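Local coordinates for protein putative sesquiterpene cyclase (Kitasatospora setae, PDB 4MC8) that catalyses the magnesium-dependent cyclisation of (2E,6E)-farnesyl diphosphate to the sesquiterpene alcohol (2Z,6E)-hedycaryol, with release of diphosphate, at residues A[219-224]-A[304-309]; A[214-219]-A[263-268]. All coordinates share one frame; numbering follows the deposited sequence.

Both contacts use helix 204-225 of an all-helical terpene synthase, and they share L219. Contact 1 sets its later turns, which carry the start of the NXXXSXXXE motif, beside helix 286-312; contact 2 sets the preceding turns against helix 250-281. The first is partly buried, between widely spaced, nearly parallel helices, and amide groups dominate it next to the presumed metal site. The second is buried and runs between nearly antiparallel helices that lie closer together, with van der Waals packing centred on one glutamine, whose amide lies on a leucine, and a histidine beside another leucine. They meet where Q306 NE2 of contact 1 gives a 2.9 Å hydrogen bond to I217 O in contact 2.

Contact 1 (A[219-224]-A[304-309]); sequences LVNDVF and SGQLVW
The six-membered part of the W309 indole presents its edge to the amide end of N221, which lies near the ring plane beside CZ3. N221 also meets the Q306 amide, the two planes standing 87° apart. In F224, V220 O lies in the ring plane at the edge, while H310 stacks on this ring. The axes of segments 219-224 and 304-309 run nearly parallel, 17° apart, but are separated by 11.4 Å, and Q306 spans the gap. Its CG is trans to the backbone nitrogen (chi1 178°) and the chain stays extended, carrying the amide past V220, whose side chain runs the other way. Q306 OE1 packs 3.5 Å from V220 CG1, while the hydrogen bond from NE2 to I217 O, one turn earlier, holds the other arm of the amide. Beside this, V220 CG1 touches L307 CD1 at 4.2 Å. A leucine in place of Q306 would probably deprive I217 O of its side-chain donor and leave the N221 amide facing hydrocarbon. N221 probably binds magnesium, as in related enzymes, and the neighbouring D222 forms a salt bridge with R175, a likely substrate-binding residue. The contact thus brings one polar side chain, Q306, of an otherwise largely apolar segment up to the turn that probably binds magnesium, with its amide fixed at one end by a backbone carbonyl.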
ATOM      1  N   LEU A 219      10.312   4.420   1.888  1.00 43.68           N
ATOM      2  CA  LEU A 219      11.727   4.743   1.990  1.00 46.00           C
ATOM      3  C   LEU A 219      12.468   3.651   2.737  1.00 48.87           C
ATOM      4  O   LEU A 219      13.593   3.312   2.371  1.00 52.30           O
ATOM      5  CB  LEU A 219      11.956   6.109   2.657  1.00 44.32           C
ATOM      6  CG  LEU A 219      11.505   7.341   1.859  1.00 44.40           C
ATOM      7  CD1 LEU A 219      11.598   8.593   2.717  1.00 48.86           C
ATOM      8  CD2 LEU A 219      12.317   7.505   0.582  1.00 47.22           C
ATOM      9  N   VAL A 220      11.825   3.094   3.768  1.00 48.52           N
ATOM     10  CA  VAL A 220      12.339   1.898   4.459  1.00 51.73           C
ATOM     11  C   VAL A 220      12.448   0.729   3.459  1.00 48.31           C
ATOM     12  O   VAL A 220      13.437  -0.001   3.454  1.00 48.93           O
ATOM     13  CB  VAL A 220      11.479   1.535   5.703  1.00 49.82           C
ATOM     14  CG1 VAL A 220      11.801   0.141   6.235  1.00 41.65           C
ATOM     15  CG2 VAL A 220      11.656   2.579   6.804  1.00 43.03           C
ATOM     16  N   ASN A 221      11.446   0.586   2.593  1.00 49.45           N
ATOM     17  CA  ASN A 221      11.488  -0.400   1.495  1.00 49.95           C
ATOM     18  C   ASN A 221      12.627  -0.197   0.502  1.00 51.23           C
ATOM     19  O   ASN A 221      13.240  -1.167   0.060  1.00 57.90           O
ATOM     20  CB  ASN A 221      10.150  -0.469   0.761  1.00 47.57           C
ATOM     21  CG  ASN A 221       9.155  -1.361   1.468  1.00 55.04           C
ATOM     22  OD1 ASN A 221       7.951  -1.234   1.279  1.00 60.86           O
ATOM     23  ND2 ASN A 221       9.656  -2.260   2.306  1.00 50.11           N
ATOM     24  N   ASP A 222      12.904   1.059   0.162  1.00 51.11           N
ATOM     25  CA  ASP A 222      14.022   1.395  -0.716  1.00 52.69           C
ATOM     26  C   ASP A 222      15.360   0.943  -0.126  1.00 56.16           C
ATOM     27  O   ASP A 222      16.206   0.412  -0.852  1.00 59.06           O
ATOM     28  CB  ASP A 222      14.049   2.901  -1.013  1.00 51.16           C
ATOM     29  CG  ASP A 222      12.935   3.340  -1.959  1.00 55.41           C
ATOM     30  OD1 ASP A 222      12.100   2.497  -2.358  1.00 55.34           O
ATOM     31  OD2 ASP A 222      12.896   4.545  -2.301  1.00 57.81           O
ATOM     32  N   VAL A 223      15.544   1.149   1.182  1.00 53.22           N
ATOM     33  CA  VAL A 223      16.773   0.730   1.869  1.00 53.75           C
ATOM     34  C   VAL A 223      16.917  -0.791   1.904  1.00 54.98           C
ATOM     35  O   VAL A 223      17.986  -1.313   1.612  1.00 66.66           O
ATOM     36  CB  VAL A 223      16.903   1.317   3.298  1.00 49.29           C
ATOM     37  CG1 VAL A 223      18.163   0.801   3.974  1.00 49.40           C
ATOM     38  CG2 VAL A 223      16.947   2.835   3.247  1.00 51.50           C
ATOM     39  N   PHE A 224      15.842  -1.497   2.252  1.00 51.82           N
ATOM     40  CA  PHE A 224      15.860  -2.965   2.253  1.00 55.11           C
ATOM     41  C   PHE A 224      16.027  -3.544   0.836  1.00 65.02           C
ATOM     42  O   PHE A 224      16.539  -4.650   0.683  1.00 73.92           O
ATOM     43  CB  PHE A 224      14.593  -3.534   2.915  1.00 58.54           C
ATOM     44  CG  PHE A 224      14.632  -3.545   4.418  1.00 68.40           C
ATOM     45  CD1 PHE A 224      14.238  -2.428   5.154  1.00 74.48           C
ATOM     46  CD2 PHE A 224      15.049  -4.681   5.104  1.00 68.36           C
ATOM     47  CE1 PHE A 224      14.273  -2.437   6.544  1.00 72.42           C
ATOM     48  CE2 PHE A 224      15.079  -4.698   6.491  1.00 74.25           C
ATOM     49  CZ  PHE A 224      14.691  -3.574   7.211  1.00 73.75           C
ATOM     50  N   SER A 304       5.489   0.166  12.534  1.00 38.35           N
ATOM     51  CA  SER A 304       6.223  -0.855  13.321  1.00 42.31           C
ATOM     52  C   SER A 304       6.076  -2.261  12.723  1.00 40.07           C
ATOM     53  O   SER A 304       7.028  -3.050  12.701  1.00 43.02           O
ATOM     54  CB  SER A 304       5.798  -0.862  14.797  1.00 38.71           C
ATOM     55  OG  SER A 304       6.047   0.394  15.405  1.00 41.34           O
ATOM     56  N   GLY A 305       4.877  -2.567  12.238  1.00 40.42           N
ATOM     57  CA  GLY A 305       4.600  -3.842  11.572  1.00 42.10           C
ATOM     58  C   GLY A 305       5.531  -4.174  10.413  1.00 44.64           C
ATOM     59  O   GLY A 305       5.931  -5.332  10.250  1.00 44.18           O
ATOM     60  N   GLN A 306       5.879  -3.161   9.614  1.00 41.15           N
ATOM     61  CA  GLN A 306       6.765  -3.338   8.462  1.00 39.53           C
ATOM     62  C   GLN A 306       8.100  -3.915   8.880  1.00 44.10           C
ATOM     63  O   GLN A 306       8.677  -4.758   8.182  1.00 48.56           O
ATOM     64  CB  GLN A 306       7.015  -2.008   7.757  1.00 43.81           C
ATOM     65  CG  GLN A 306       7.968  -2.132   6.576  1.00 48.25           C
ATOM     66  CD  GLN A 306       8.350  -0.805   5.968  1.00 51.68           C
ATOM     67  OE1 GLN A 306       8.336   0.239   6.638  1.00 44.51           O
ATOM     68  NE2 GLN A 306       8.716  -0.837   4.685  1.00 50.56           N
ATOM     69  N   LEU A 307       8.591  -3.450  10.023  1.00 43.10           N
ATOM     70  CA  LEU A 307       9.923  -3.822  10.468  1.00 45.03           C
ATOM     71  C   LEU A 307       9.981  -5.325  10.749  1.00 50.17           C
ATOM     72  O   LEU A 307      10.939  -6.012  10.366  1.00 48.35           O
ATOM     73  CB  LEU A 307      10.318  -2.997  11.701  1.00 43.74           C
ATOM     74  CG  LEU A 307      11.221  -1.766  11.536  1.00 46.36           C
ATOM     75  CD1 LEU A 307      11.150  -1.095  10.175  1.00 45.25           C
ATOM     76  CD2 LEU A 307      11.008  -0.749  12.661  1.00 45.39           C
ATOM     77  N   VAL A 308       8.919  -5.835  11.371  1.00 50.27           N
ATOM     78  CA  VAL A 308       8.891  -7.226  11.812  1.00 52.36           C
ATOM     79  C   VAL A 308       8.595  -8.144  10.630  1.00 53.33           C
ATOM     80  O   VAL A 308       9.126  -9.251  10.554  1.00 53.31           O
ATOM     81  CB  VAL A 308       7.919  -7.428  12.996  1.00 52.63           C
ATOM     82  CG1 VAL A 308       7.714  -8.907  13.294  1.00 58.44           C
ATOM     83  CG2 VAL A 308       8.463  -6.731  14.241  1.00 50.61           C
ATOM     84  N   TRP A 309       7.764  -7.658   9.706  1.00 57.02           N
ATOM     85  CA  TRP A 309       7.496  -8.331   8.437  1.00 57.81           C
ATOM     86  C   TRP A 309       8.771  -8.551   7.612  1.00 63.84           C
ATOM     87  O   TRP A 309       8.969  -9.640   7.068  1.00 65.92           O
ATOM     88  CB  TRP A 309       6.445  -7.556   7.634  1.00 51.96           C
ATOM     89  CG  TRP A 309       6.193  -8.104   6.262  1.00 49.88           C
ATOM     90  CD1 TRP A 309       5.593  -9.291   5.949  1.00 51.35           C
ATOM     91  CD2 TRP A 309       6.537  -7.483   5.013  1.00 57.16           C
ATOM     92  NE1 TRP A 309       5.541  -9.448   4.581  1.00 54.15           N
ATOM     93  CE2 TRP A 309       6.112  -8.353   3.983  1.00 57.56           C
ATOM     94  CE3 TRP A 309       7.160  -6.272   4.665  1.00 56.45           C
ATOM     95  CZ2 TRP A 309       6.286  -8.050   2.619  1.00 61.54           C
ATOM     96  CZ3 TRP A 309       7.335  -5.971   3.315  1.00 66.19           C
ATOM     97  CH2 TRP A 309       6.897  -6.858   2.306  1.00 56.78           C
TER

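Contact 2 (A[214-219]-A[263-268]); sequences ALHIAL and AQLHTV
L215 begins the contact by packing its CB 3.6 Å from Q264 OE1, and its CD1 also lies along the end of that amide. The two side chains meet at a slant; the bend of Q264 at its second torsion (chi2 -53°) lays its amide against helix 204-225. At H216 the backbones come closest: its CA is 5.5 Å from that of Q264, and the two CB atoms meet at 3.9 Å, with Q264 CB at the edge of the imidazole. With H216 CG trans to the backbone nitrogen (chi1 -174°), the ring runs alongside L265, and H216 CD2 touches L265 CB at 3.8 Å. One turn after L215, L219 reaches Q264 from a roughly perpendicular direction, its CD1 4.1 Å from Q264 CG. The segments are nearly antiparallel, at 154°, with axes 8.9 Å apart. L303 of helix 286-312 packs against both H216 and V268, making this a junction of three helices. Q264 therefore uses its whole length, laid across L215, H216 and L219, with CB and CG against H216 and L219 and the amide against L215, and the two segments are joined by van der Waals packing, without hydrogen bonds between them.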
ATOM      1  N   ALA A 214       2.847   6.711   4.270  1.00 35.33           N
ATOM      2  CA  ALA A 214       3.197   6.053   3.007  1.00 36.02           C
ATOM      3  C   ALA A 214       4.688   6.202   2.662  1.00 38.32           C
ATOM      4  O   ALA A 214       5.348   5.215   2.310  1.00 36.03           O
ATOM      5  CB  ALA A 214       2.317   6.567   1.856  1.00 36.30           C
ATOM      6  N   LEU A 215       5.220   7.423   2.788  1.00 38.10           N
ATOM      7  CA  LEU A 215       6.622   7.682   2.453  1.00 40.41           C
ATOM      8  C   LEU A 215       7.599   7.008   3.426  1.00 38.61           C
ATOM      9  O   LEU A 215       8.638   6.497   3.004  1.00 45.00           O
ATOM     10  CB  LEU A 215       6.898   9.192   2.340  1.00 44.13           C
ATOM     11  CG  LEU A 215       6.275   9.846   1.093  1.00 41.86           C
ATOM     12  CD1 LEU A 215       6.562  11.344   1.022  1.00 43.77           C
ATOM     13  CD2 LEU A 215       6.737   9.135  -0.176  1.00 41.97           C
ATOM     14  N   HIS A 216       7.259   6.978   4.715  1.00 36.94           N
ATOM     15  CA  HIS A 216       8.114   6.303   5.711  1.00 35.97           C
ATOM     16  C   HIS A 216       8.291   4.826   5.317  1.00 38.96           C
ATOM     17  O   HIS A 216       9.410   4.304   5.290  1.00 41.23           O
ATOM     18  CB  HIS A 216       7.504   6.432   7.118  1.00 36.94           C
ATOM     19  CG  HIS A 216       8.373   5.903   8.214  1.00 37.69           C
ATOM     20  ND1 HIS A 216       8.510   4.554   8.477  1.00 38.76           N
ATOM     21  CD2 HIS A 216       9.143   6.545   9.130  1.00 40.16           C
ATOM     22  CE1 HIS A 216       9.336   4.392   9.501  1.00 37.04           C
ATOM     23  NE2 HIS A 216       9.728   5.584   9.917  1.00 37.29           N
ATOM     24  N   ILE A 217       7.179   4.176   4.973  1.00 40.56           N
ATOM     25  CA  ILE A 217       7.182   2.767   4.594  1.00 41.12           C
ATOM     26  C   ILE A 217       7.923   2.544   3.270  1.00 42.85           C
ATOM     27  O   ILE A 217       8.734   1.622   3.152  1.00 42.42           O
ATOM     28  CB  ILE A 217       5.741   2.231   4.532  1.00 42.27           C
ATOM     29  CG1 ILE A 217       5.144   2.136   5.950  1.00 39.00           C
ATOM     30  CG2 ILE A 217       5.670   0.898   3.790  1.00 39.60           C
ATOM     31  CD1 ILE A 217       3.614   2.053   5.896  1.00 39.64           C
ATOM     32  N   ALA A 218       7.667   3.407   2.290  1.00 44.83           N
ATOM     33  CA  ALA A 218       8.327   3.315   0.982  1.00 44.74           C
ATOM     34  C   ALA A 218       9.853   3.460   1.078  1.00 45.41           C
ATOM     35  O   ALA A 218      10.593   2.702   0.434  1.00 48.53           O
ATOM     36  CB  ALA A 218       7.752   4.345   0.025  1.00 41.88           C
ATOM     37  N   LEU A 219      10.312   4.420   1.888  1.00 43.68           N
ATOM     38  CA  LEU A 219      11.727   4.743   1.990  1.00 46.00           C
ATOM     39  C   LEU A 219      12.468   3.651   2.737  1.00 48.87           C
ATOM     40  O   LEU A 219      13.593   3.312   2.371  1.00 52.30           O
ATOM     41  CB  LEU A 219      11.956   6.109   2.657  1.00 44.32           C
ATOM     42  CG  LEU A 219      11.505   7.341   1.859  1.00 44.40           C
ATOM     43  CD1 LEU A 219      11.598   8.593   2.717  1.00 48.86           C
ATOM     44  CD2 LEU A 219      12.317   7.505   0.582  1.00 47.22           C
ATOM     45  N   ALA A 263      12.592  12.251   9.174  1.00 43.38           N
ATOM     46  CA  ALA A 263      11.702  13.374   8.850  1.00 43.41           C
ATOM     47  C   ALA A 263      10.244  12.946   8.708  1.00 42.38           C
ATOM     48  O   ALA A 263       9.347  13.635   9.206  1.00 40.85           O
ATOM     49  CB  ALA A 263      12.159  14.089   7.576  1.00 41.61           C
ATOM     50  N   GLN A 264      10.012  11.831   8.007  1.00 39.76           N
ATOM     51  CA  GLN A 264       8.652  11.319   7.793  1.00 37.92           C
ATOM     52  C   GLN A 264       8.035  10.892   9.121  1.00 38.48           C
ATOM     53  O   GLN A 264       6.842  11.088   9.340  1.00 39.40           O
ATOM     54  CB  GLN A 264       8.632  10.137   6.812  1.00 36.22           C
ATOM     55  CG  GLN A 264       9.088  10.448   5.380  1.00 39.22           C
ATOM     56  CD  GLN A 264       8.350  11.607   4.748  1.00 41.08           C
ATOM     57  OE1 GLN A 264       7.140  11.751   4.903  1.00 41.40           O
ATOM     58  NE2 GLN A 264       9.077  12.440   4.018  1.00 50.12           N
ATOM     59  N   LEU A 265       8.848  10.321  10.006  1.00 38.89           N
ATOM     60  CA  LEU A 265       8.346   9.897  11.323  1.00 38.31           C
ATOM     61  C   LEU A 265       7.942  11.069  12.219  1.00 38.90           C
ATOM     62  O   LEU A 265       6.873  11.017  12.842  1.00 40.53           O
ATOM     63  CB  LEU A 265       9.318   8.943  12.031  1.00 38.29           C
ATOM     64  CG  LEU A 265       8.870   8.349  13.389  1.00 41.24           C
ATOM     65  CD1 LEU A 265       7.481   7.723  13.340  1.00 39.31           C
ATOM     66  CD2 LEU A 265       9.862   7.318  13.897  1.00 39.60           C
ATOM     67  N   HIS A 266       8.776  12.114  12.263  1.00 38.43           N
ATOM     68  CA  HIS A 266       8.434  13.387  12.917  1.00 42.49           C
ATOM     69  C   HIS A 266       7.086  13.931  12.403  1.00 37.34           C
ATOM     70  O   HIS A 266       6.231  14.330  13.201  1.00 38.28           O
ATOM     71  CB  HIS A 266       9.540  14.440  12.697  1.00 48.60           C
ATOM     72  CG  HIS A 266      10.780  14.232  13.521  1.00 60.43           C
ATOM     73  ND1 HIS A 266      10.916  14.710  14.811  1.00 66.59           N
ATOM     74  CD2 HIS A 266      11.963  13.642  13.217  1.00 68.77           C
ATOM     75  CE1 HIS A 266      12.118  14.401  15.270  1.00 71.31           C
ATOM     76  NE2 HIS A 266      12.774  13.754  14.324  1.00 64.70           N
ATOM     77  N   THR A 267       6.897  13.928  11.078  1.00 37.83           N
ATOM     78  CA  THR A 267       5.645  14.394  10.460  1.00 37.41           C
ATOM     79  C   THR A 267       4.427  13.502  10.823  1.00 35.61           C
ATOM     80  O   THR A 267       3.333  14.021  11.113  1.00 36.39           O
ATOM     81  CB  THR A 267       5.803  14.549   8.927  1.00 37.92           C
ATOM     82  OG1 THR A 267       6.881  15.454   8.644  1.00 40.77           O
ATOM     83  CG2 THR A 267       4.514  15.073   8.279  1.00 37.75           C
ATOM     84  N   VAL A 268       4.611  12.179  10.807  1.00 35.21           N
ATOM     85  CA  VAL A 268       3.572  11.236  11.306  1.00 34.76           C
ATOM     86  C   VAL A 268       3.091  11.617  12.720  1.00 34.09           C
ATOM     87  O   VAL A 268       1.886  11.742  12.964  1.00 34.29           O
ATOM     88  CB  VAL A 268       4.041   9.754  11.264  1.00 34.57           C
ATOM     89  CG1 VAL A 268       3.129   8.846  12.093  1.00 34.01           C
ATOM     90  CG2 VAL A 268       4.060   9.246   9.831  1.00 35.41           C
TER